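Long-range contacts in putative hydrolase (Chromobacterium violaceum, PDB 3MCW), which probably acts as a hydrolase of the isochorismatase family: residues Ile18-Ala23 and Ala77-Val82; Leu14-Asp19 and Ile56-Asp61; Gln36-Cys41 and Gly147-Asp152. One frame throughout, in Å; residues are numbered along the deposited sequence.

Interaction 1: Ile18-Ala23 and Ala77-Val82; sequences IDMQQA and AFKPEV
The backbone oxygen of Met20, a residue present as selenomethionine, is held by one hydrogen bond and ringed by weaker contacts from Phe78 and Lys79. Its strong partner is Lys79 N, 2.9 Å from Met20 O and donating an almost straight hydrogen bond (176° at the hydrogen). Phe78 CA adds a weaker CA-H...O contact with Met20 O at 3.6 Å, and the same oxygen lies at the edge of the Phe78 ring, 3.6 Å from CD1. The aliphatic stem of Lys79 runs past it as well, with CG 3.5 Å from Met20 O. Nearby, Ala77 O receives Gln22 N at 2.9 Å and takes a CA-H...O contact from Gln21 CA at 3.3 Å. The Lys79 N-Met20 O and Gln22 N-Ala77 O bonds flank Gln21 and Phe78, the one bridged pair. A side chain then extends the backbone pattern: with CG beside the backbone N (chi1 -64°) and an extended chain beyond it, Gln22 brings NE2 to 3.0 Å from Phe78 O. That oxygen lies close to the amide plane of Gln22, yet the donor stands 44° out of the carbonyl plane. Toward helix 37-51, Met20 CB meets Val82 CG2, and both residues also pack on Cys41 of that helix. The polar ends reach beyond the contact: Lys79 NZ forms salt bridges with Glu38 and Asp25, while Gln21 bonds through OE1 to His60 N and through NE2 to His76 O. Two irregular segments are thus stitched together by two backbone hydrogen bonds and one from a side-chain amide, with an inverse gamma turn centred on Met20. Both belong to loops that follow parallel strands, the end of an alpha/beta sheet where enzymes of this fold commonly build their active sites.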
loop_
_atom_site.group_PDB
_atom_site.type_symbol
_atom_site.label_atom_id
_atom_site.label_comp_id
_atom_site.label_asym_id
_atom_site.label_seq_id
_atom_site.Cartn_x
_atom_site.Cartn_y
_atom_site.Cartn_z
ATOM N N ILE A 18 14.861 3.590 -2.783
ATOM C CA ILE A 18 14.216 2.319 -3.095
ATOM C C ILE A 18 14.436 1.858 -4.529
ATOM O O ILE A 18 13.952 2.474 -5.483
ATOM C CB ILE A 18 12.733 2.392 -2.716
ATOM C CG1 ILE A 18 12.591 2.626 -1.203
ATOM C CG2 ILE A 18 11.975 1.140 -3.260
ATOM C CD1 ILE A 18 11.146 2.901 -0.799
ATOM N N ASP A 19 15.156 0.760 -4.649
ATOM C CA ASP A 19 15.177 -0.064 -5.841
ATOM C C ASP A 19 15.658 0.643 -7.119
ATOM O O ASP A 19 15.222 0.321 -8.217
ATOM C CB ASP A 19 13.808 -0.720 -6.103
ATOM C CG ASP A 19 13.355 -1.661 -5.024
ATOM O OD1 ASP A 19 14.088 -1.945 -4.074
ATOM O OD2 ASP A 19 12.169 -2.114 -5.119
HETATM N N MSE A 20 16.604 1.553 -6.964
HETATM C CA MSE A 20 17.131 2.343 -8.085
HETATM C C MSE A 20 18.216 1.544 -8.799
HETATM O O MSE A 20 19.391 1.870 -8.741
HETATM C CB MSE A 20 17.611 3.699 -7.603
HETATM C CG MSE A 20 16.453 4.591 -7.228
HETATM SE SE MSE A 20 15.405 5.189 -8.757
HETATM C CE MSE A 20 16.763 6.644 -9.079
ATOM N N GLN A 21 17.765 0.502 -9.472
ATOM C CA GLN A 21 18.566 -0.506 -10.137
ATOM C C GLN A 21 18.354 -0.408 -11.644
ATOM O O GLN A 21 17.344 0.099 -12.136
ATOM C CB GLN A 21 18.243 -1.894 -9.602
ATOM C CG GLN A 21 18.694 -2.101 -8.166
ATOM C CD GLN A 21 17.906 -3.182 -7.467
ATOM O OE1 GLN A 21 16.907 -2.885 -6.802
ATOM N NE2 GLN A 21 18.329 -4.447 -7.628
ATOM N N GLN A 22 19.347 -0.887 -12.386
ATOM C CA GLN A 22 19.342 -0.736 -13.835
ATOM C C GLN A 22 18.186 -1.482 -14.503
ATOM O O GLN A 22 17.782 -1.118 -15.603
ATOM C CB GLN A 22 20.687 -1.131 -14.419
ATOM C CG GLN A 22 21.804 -0.182 -13.937
ATOM C CD GLN A 22 23.188 -0.602 -14.337
ATOM O OE1 GLN A 22 23.373 -1.149 -15.387
ATOM N NE2 GLN A 22 24.163 -0.366 -13.466
ATOM N N ALA A 23 17.607 -2.457 -13.813
ATOM C CA ALA A 23 16.423 -3.190 -14.262
ATOM C C ALA A 23 15.339 -2.291 -14.777
ATOM O O ALA A 23 14.663 -2.635 -15.758
ATOM C CB ALA A 23 15.850 -4.027 -13.107
ATOM N N ALA A 77 22.198 -4.516 -10.793
ATOM C CA ALA A 77 23.114 -3.500 -10.261
ATOM C C ALA A 77 22.409 -2.188 -9.998
ATOM O O ALA A 77 21.493 -1.817 -10.713
ATOM C CB ALA A 77 24.268 -3.264 -11.247
ATOM N N PHE A 78 22.857 -1.460 -8.978
ATOM C CA PHE A 78 22.375 -0.098 -8.782
ATOM C C PHE A 78 22.714 0.779 -9.982
ATOM O O PHE A 78 23.758 0.589 -10.642
ATOM C CB PHE A 78 22.930 0.500 -7.498
ATOM C CG PHE A 78 22.244 -0.007 -6.261
ATOM C CD1 PHE A 78 20.999 0.453 -5.900
ATOM C CD2 PHE A 78 22.844 -0.949 -5.432
ATOM C CE1 PHE A 78 20.362 0.000 -4.756
ATOM C CE2 PHE A 78 22.198 -1.396 -4.303
ATOM C CZ PHE A 78 20.959 -0.926 -3.967
ATOM N N LYS A 79 21.848 1.753 -10.243
ATOM C CA LYS A 79 22.124 2.798 -11.218
ATOM C C LYS A 79 23.358 3.574 -10.741
ATOM O O LYS A 79 23.516 3.854 -9.543
ATOM C CB LYS A 79 20.916 3.742 -11.334
ATOM C CG LYS A 79 19.748 3.111 -12.038
ATOM C CD LYS A 79 18.469 3.946 -11.807
ATOM C CE LYS A 79 17.487 3.734 -12.923
ATOM N NZ LYS A 79 17.862 4.495 -14.175
ATOM N N PRO A 80 24.239 3.949 -11.671
ATOM C CA PRO A 80 25.471 4.602 -11.274
ATOM C C PRO A 80 25.242 5.926 -10.528
ATOM O O PRO A 80 26.042 6.228 -9.641
ATOM C CB PRO A 80 26.204 4.821 -12.600
ATOM C CG PRO A 80 25.174 4.630 -13.648
ATOM C CD PRO A 80 24.131 3.757 -13.127
ATOM N N GLU A 81 24.131 6.626 -10.816
ATOM C CA GLU A 81 23.815 7.905 -10.195
ATOM C C GLU A 81 23.688 7.786 -8.692
ATOM O O GLU A 81 23.849 8.766 -7.972
ATOM C CB GLU A 81 22.507 8.506 -10.742
ATOM C CG GLU A 81 22.546 8.953 -12.170
ATOM C CD GLU A 81 22.085 7.896 -13.147
ATOM O OE1 GLU A 81 22.109 6.697 -12.830
ATOM O OE2 GLU A 81 21.719 8.294 -14.262
ATOM N N VAL A 82 23.286 6.599 -8.233
ATOM C CA VAL A 82 22.979 6.372 -6.825
ATOM C C VAL A 82 23.634 5.090 -6.305
ATOM O O VAL A 82 23.159 4.458 -5.374
ATOM C CB VAL A 82 21.460 6.359 -6.574
ATOM C CG1 VAL A 82 20.889 7.795 -6.771
ATOM C CG2 VAL A 82 20.739 5.330 -7.462
#

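Interaction 2: Leu14-Asp19 and Ile56-Asp61; sequences LLLLID and IHIRHD
Leu16 swings its CG to the far side from the backbone N (chi1 -170°), while Ile58 keeps CG1 beside its own N (chi1 -60°), and together these torsions bring Leu16 CD1 to 3.6 Å from Ile58 CG1. The two side chains belong to neighbouring strands of a beta-alpha-beta unit, in which strand 14-18 leads through helix 37-51 to the parallel strand 55-60 in the alpha/beta sheet of the isochorismatase fold. Leu16, Ile18, Ile56 and Ile58 share one face of that sheet. Here Leu16 CD1 also lies 3.9 Å from Ile56 CB, so a single methyl spans two residues of the next strand. At the start of the strand, Leu14 CD1 meets Ile56 CD1 at 3.8 Å, with Leu108 of helix 104-111 packing on both residues. The other face carries Leu17 and His57, side by side and pointing the same way; His57 NE2 is bonded to Glu88. Between the faces run the alternating bonds of a parallel ladder: Leu15 O accepts from Ile56 N, Ile56 O from Leu17 N, and Leu17 O from Ile58 N, the last at 2.8 Å. The ladder ends as Asp19 N donates to Ile58 O at 2.9 Å. Further along strand 55-60, Arg59 grips Asp61 in a side-on salt bridge. The Asp19 carboxylate runs obliquely past His60, OD1 and CG nearest its CB, with its plane turned well away from that of the imidazole. Its OD2 forms a salt bridge with Lys93, which also bonds His60 ND1. An aspartate and a lysine at these strand ends are consistent with the active-site pair known in family relatives. The other carboxylate oxygen, Asp19 OD1, packs 3.6 Å from Ile58 CG2.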
loop_
_atom_site.group_PDB
_atom_site.type_symbol
_atom_site.label_atom_id
_atom_site.label_comp_id
_atom_site.label_asym_id
_atom_site.label_seq_id
_atom_site.Cartn_x
_atom_site.Cartn_y
_atom_site.Cartn_z
ATOM N N LEU A 14 16.439 10.178 7.920
ATOM C CA LEU A 14 17.099 9.083 7.233
ATOM C C LEU A 14 16.617 9.010 5.782
ATOM O O LEU A 14 15.411 8.937 5.526
ATOM C CB LEU A 14 16.842 7.756 7.978
ATOM C CG LEU A 14 17.534 6.521 7.376
ATOM C CD1 LEU A 14 17.955 5.529 8.446
ATOM C CD2 LEU A 14 16.670 5.815 6.323
ATOM N N LEU A 15 17.563 8.979 4.855
ATOM C CA LEU A 15 17.262 8.854 3.405
ATOM C C LEU A 15 17.161 7.410 3.037
ATOM O O LEU A 15 18.107 6.636 3.255
ATOM C CB LEU A 15 18.382 9.521 2.597
ATOM C CG LEU A 15 18.164 9.535 1.086
ATOM C CD1 LEU A 15 16.960 10.391 0.670
ATOM C CD2 LEU A 15 19.440 10.058 0.404
ATOM N N LEU A 16 16.002 7.021 2.509
ATOM C CA LEU A 16 15.682 5.668 2.117
ATOM C C LEU A 16 15.460 5.630 0.612
ATOM O O LEU A 16 14.451 6.165 0.127
ATOM C CB LEU A 16 14.410 5.206 2.860
ATOM C CG LEU A 16 14.073 3.728 2.752
ATOM C CD1 LEU A 16 15.072 2.889 3.522
ATOM C CD2 LEU A 16 12.652 3.486 3.290
ATOM N N LEU A 17 16.427 5.094 -0.123
ATOM C CA LEU A 17 16.398 5.042 -1.602
ATOM C C LEU A 17 15.964 3.663 -2.050
ATOM O O LEU A 17 16.647 2.692 -1.758
ATOM C CB LEU A 17 17.771 5.389 -2.173
ATOM C CG LEU A 17 18.241 6.816 -1.958
ATOM C CD1 LEU A 17 19.656 7.010 -2.551
ATOM C CD2 LEU A 17 17.262 7.816 -2.518
ATOM N N ILE A 18 14.861 3.590 -2.783
ATOM C CA ILE A 18 14.216 2.319 -3.095
ATOM C C ILE A 18 14.436 1.858 -4.529
ATOM O O ILE A 18 13.952 2.474 -5.483
ATOM C CB ILE A 18 12.733 2.392 -2.716
ATOM C CG1 ILE A 18 12.591 2.626 -1.203
ATOM C CG2 ILE A 18 11.975 1.140 -3.260
ATOM C CD1 ILE A 18 11.146 2.901 -0.799
ATOM N N ASP A 19 15.156 0.760 -4.649
ATOM C CA ASP A 19 15.177 -0.064 -5.841
ATOM C C ASP A 19 15.658 0.643 -7.119
ATOM O O ASP A 19 15.222 0.321 -8.217
ATOM C CB ASP A 19 13.808 -0.720 -6.103
ATOM C CG ASP A 19 13.355 -1.661 -5.024
ATOM O OD1 ASP A 19 14.088 -1.945 -4.074
ATOM O OD2 ASP A 19 12.169 -2.114 -5.119
ATOM N N ILE A 56 19.948 4.597 3.992
ATOM C CA ILE A 56 19.816 3.160 3.683
ATOM C C ILE A 56 19.403 3.036 2.215
ATOM O O ILE A 56 18.414 3.657 1.777
ATOM C CB ILE A 56 18.771 2.466 4.584
ATOM C CG1 ILE A 56 19.210 2.506 6.055
ATOM C CG2 ILE A 56 18.494 1.057 4.115
ATOM C CD1 ILE A 56 18.137 2.005 7.016
ATOM N N HIS A 57 20.124 2.202 1.479
ATOM C CA HIS A 57 19.746 1.787 0.134
ATOM C C HIS A 57 18.931 0.505 0.239
ATOM O O HIS A 57 19.371 -0.457 0.855
ATOM C CB HIS A 57 20.981 1.516 -0.706
ATOM C CG HIS A 57 21.966 2.609 -0.793
ATOM N ND1 HIS A 57 21.890 3.580 -1.770
ATOM C CD2 HIS A 57 23.047 2.883 -0.023
ATOM C CE1 HIS A 57 22.922 4.389 -1.590
ATOM N NE2 HIS A 57 23.637 4.003 -0.532
ATOM N N ILE A 58 17.748 0.473 -0.384
ATOM C CA ILE A 58 16.958 -0.721 -0.516
ATOM C C ILE A 58 17.159 -1.277 -1.913
ATOM O O ILE A 58 17.049 -0.553 -2.913
ATOM C CB ILE A 58 15.456 -0.423 -0.259
ATOM C CG1 ILE A 58 15.216 0.139 1.137
ATOM C CG2 ILE A 58 14.600 -1.676 -0.541
ATOM C CD1 ILE A 58 15.678 -0.739 2.297
ATOM N N ARG A 59 17.446 -2.565 -1.984
ATOM C CA ARG A 59 17.716 -3.278 -3.202
ATOM C C ARG A 59 16.681 -4.383 -3.388
ATOM O O ARG A 59 16.390 -5.099 -2.430
ATOM C CB ARG A 59 19.121 -3.969 -3.117
ATOM C CG ARG A 59 19.689 -4.415 -4.416
ATOM C CD ARG A 59 21.004 -5.116 -4.218
ATOM N NE ARG A 59 20.863 -6.405 -3.588
ATOM C CZ ARG A 59 21.867 -7.106 -3.065
ATOM N NH1 ARG A 59 23.082 -6.572 -2.990
ATOM N NH2 ARG A 59 21.636 -8.300 -2.562
ATOM N N HIS A 60 16.177 -4.573 -4.596
ATOM C CA HIS A 60 15.243 -5.645 -4.866
ATOM C C HIS A 60 15.967 -6.832 -5.484
ATOM O O HIS A 60 16.722 -6.683 -6.451
ATOM C CB HIS A 60 14.125 -5.176 -5.813
ATOM C CG HIS A 60 13.001 -6.135 -5.848
ATOM N ND1 HIS A 60 12.090 -6.231 -4.816
ATOM C CD2 HIS A 60 12.688 -7.090 -6.746
ATOM C CE1 HIS A 60 11.244 -7.196 -5.111
ATOM N NE2 HIS A 60 11.587 -7.731 -6.272
ATOM N N ASP A 61 15.751 -7.991 -4.879
ATOM C CA ASP A 61 16.317 -9.236 -5.327
ATOM C C ASP A 61 15.195 -10.192 -5.744
ATOM O O ASP A 61 14.198 -10.322 -5.084
ATOM C CB ASP A 61 17.113 -9.896 -4.197
ATOM C CG ASP A 61 18.385 -9.167 -3.808
ATOM O OD1 ASP A 61 18.681 -8.081 -4.313
ATOM O OD2 ASP A 61 19.107 -9.680 -2.917
#

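Interaction 3: Gln36-Cys41 and Gly147-Asp152; sequences QAEQAC and GCFTFD. With EDO (1,2-ethanediol), chain J.
Phe149 points its CB toward Ala37 and Glu38 where the start of helix 37-51, the crossover helix between strands 14-18 and 55-60 of the alpha/beta fold, packs on the end of strand 140-149, two residues past the corner at Gly147. From CB, the first torsion sets CG between the backbone N and the carbonyl carbon (chi1 70°), a position that raises the ring beside the first turn of the helix. Next along that side, CD1 meets Ala37 CB at 3.8 Å, and CE1 then comes to 3.9 Å from Glu38 OE2. The carboxylate and ring planes are inclined by only 28°. Glu38 reaches this place through a chain that bends at chi2 (82°), and its OE2 is gripped by salt bridges to Lys79 and Arg32. Since Arg32 also makes a cation-pi contact with Phe149, one guanidinium links the acid and the aromatic ring, probably helping to fix both. Val24 and Val121 pack on the ring as well. Closer to the corner, Gly147 lets the helix approach the strand backbone directly: Ala37 and Gly147 have their CA atoms 4.2 Å apart, and Ala40 CB rests 3.9 Å from Gly147 CA. Two small alanines and a glycine thus set the spacing of helix and strand here. The far end of the segment lies away from the helix, where Asp152 OD2 accepts a weak bond from an ethanediol probably left by crystallisation. On the next turn of the helix, Cys41 SG sits 3.1 Å from Gly147 O.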
loop_
_atom_site.group_PDB
_atom_site.type_symbol
_atom_site.label_atom_id
_atom_site.label_comp_id
_atom_site.label_asym_id
_atom_site.label_seq_id
_atom_site.Cartn_x
_atom_site.Cartn_y
_atom_site.Cartn_z
ATOM N N GLN A 36 14.236 13.218 -14.826
ATOM C CA GLN A 36 15.264 13.753 -13.936
ATOM C C GLN A 36 15.247 13.122 -12.540
ATOM O O GLN A 36 15.950 13.591 -11.649
ATOM C CB GLN A 36 15.107 15.273 -13.799
ATOM C CG GLN A 36 15.385 16.068 -15.090
ATOM C CD GLN A 36 16.270 15.325 -16.091
ATOM O OE1 GLN A 36 17.151 14.547 -15.717
ATOM N NE2 GLN A 36 16.021 15.559 -17.378
ATOM N N ALA A 37 14.448 12.065 -12.330
ATOM C CA ALA A 37 14.366 11.475 -10.995
ATOM C C ALA A 37 15.726 11.046 -10.477
ATOM O O ALA A 37 16.035 11.202 -9.301
ATOM C CB ALA A 37 13.402 10.277 -10.976
ATOM N N GLU A 38 16.543 10.446 -11.347
ATOM C CA GLU A 38 17.880 9.984 -10.934
ATOM C C GLU A 38 18.721 11.120 -10.420
ATOM O O GLU A 38 19.423 10.989 -9.427
ATOM C CB GLU A 38 18.620 9.333 -12.085
ATOM C CG GLU A 38 18.099 7.952 -12.524
ATOM C CD GLU A 38 16.885 7.957 -13.467
ATOM O OE1 GLU A 38 16.247 9.005 -13.702
ATOM O OE2 GLU A 38 16.585 6.847 -13.944
ATOM N N GLN A 39 18.693 12.240 -11.126
ATOM C CA GLN A 39 19.433 13.412 -10.706
ATOM C C GLN A 39 18.919 13.974 -9.392
ATOM O O GLN A 39 19.701 14.410 -8.556
ATOM C CB GLN A 39 19.398 14.458 -11.811
ATOM C CG GLN A 39 20.324 14.107 -12.958
ATOM N N ALA A 40 17.604 13.957 -9.172
ATOM C CA ALA A 40 17.039 14.429 -7.908
ATOM C C ALA A 40 17.516 13.523 -6.772
ATOM O O ALA A 40 17.927 13.977 -5.721
ATOM C CB ALA A 40 15.520 14.466 -7.972
ATOM N N CYS A 41 17.475 12.211 -6.996
ATOM C CA CYS A 41 17.984 11.236 -6.010
ATOM C C CYS A 41 19.471 11.425 -5.748
ATOM O O CYS A 41 19.902 11.379 -4.600
ATOM C CB CYS A 41 17.725 9.808 -6.403
ATOM S SG CYS A 41 15.989 9.321 -6.336
ATOM N N GLY A 147 11.987 12.724 -6.985
ATOM C CA GLY A 147 12.944 11.641 -7.013
ATOM C C GLY A 147 12.325 10.285 -7.195
ATOM O O GLY A 147 12.984 9.261 -7.030
ATOM N N CYS A 148 11.045 10.228 -7.540
ATOM C CA CYS A 148 10.349 8.989 -7.797
ATOM C C CYS A 148 9.874 8.964 -9.239
ATOM O O CYS A 148 9.620 10.019 -9.844
ATOM C CB CYS A 148 9.110 8.841 -6.898
ATOM S SG CYS A 148 9.485 8.756 -5.136
ATOM N N PHE A 149 9.699 7.781 -9.795
ATOM C CA PHE A 149 9.047 7.658 -11.087
ATOM C C PHE A 149 8.294 6.336 -11.146
ATOM O O PHE A 149 8.541 5.421 -10.337
ATOM C CB PHE A 149 10.041 7.817 -12.267
ATOM C CG PHE A 149 11.025 6.720 -12.496
ATOM C CD1 PHE A 149 12.258 6.747 -11.885
ATOM C CD2 PHE A 149 10.764 5.735 -13.413
ATOM C CE1 PHE A 149 13.211 5.814 -12.185
ATOM C CE2 PHE A 149 11.703 4.785 -13.726
ATOM C CZ PHE A 149 12.928 4.835 -13.121
ATOM N N THR A 150 7.395 6.243 -12.121
ATOM C CA THR A 150 6.629 5.053 -12.369
ATOM C C THR A 150 6.384 4.923 -13.876
ATOM O O THR A 150 7.025 5.630 -14.660
ATOM C CB THR A 150 5.353 5.016 -11.504
ATOM O OG1 THR A 150 4.814 3.695 -11.551
ATOM C CG2 THR A 150 4.344 6.095 -11.925
ATOM N N PHE A 151 5.491 4.004 -14.231
ATOM C CA PHE A 151 5.291 3.566 -15.600
ATOM C C PHE A 151 3.830 3.693 -15.978
ATOM O O PHE A 151 2.915 3.630 -15.151
ATOM C CB PHE A 151 5.751 2.123 -15.783
ATOM C CG PHE A 151 7.170 1.916 -15.383
ATOM C CD1 PHE A 151 8.218 2.251 -16.244
ATOM C CD2 PHE A 151 7.497 1.465 -14.119
ATOM C CE1 PHE A 151 9.510 2.132 -15.868
ATOM C CE2 PHE A 151 8.830 1.312 -13.755
ATOM C CZ PHE A 151 9.829 1.650 -14.646
ATOM N N ASP A 152 3.577 3.811 -17.283
ATOM C CA ASP A 152 2.214 3.760 -17.817
ATOM C C ASP A 152 1.539 2.465 -17.346
ATOM O O ASP A 152 2.175 1.422 -17.195
ATOM C CB ASP A 152 2.224 3.719 -19.359
ATOM C CG ASP A 152 2.693 4.996 -20.039
ATOM O OD1 ASP A 152 3.166 5.939 -19.374
ATOM O OD2 ASP A 152 2.573 5.037 -21.281
HETATM C C1 EDO J . -0.986 7.846 -22.171
HETATM O O1 EDO J . -2.312 7.569 -21.690
HETATM C C2 EDO J . 0.088 6.771 -21.961
HETATM O O2 EDO J . -0.307 5.385 -21.942
#

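From the N terminus, strand 14-18 enters first interaction 2 and then, through the loop it runs into, interaction 1; Ile18 and Asp19 belong to both. Helix 37-51 starts next and is met in interaction 3 only much later in the chain. Strand 55-60 closes interaction 2, the 77-82 loop closes interaction 1 later, from the same starting stretch, and only the end of strand 140-149 completes interaction 3. Interaction 3 therefore crosses the other two along the chain. In space, Phe78 of interaction 1 packs on Arg59 of interaction 2, whereas Leu17 approaches Cys41 of interaction 3. Sheet, crossover helix and the loops beyond the strand ends are thereby tied into one body.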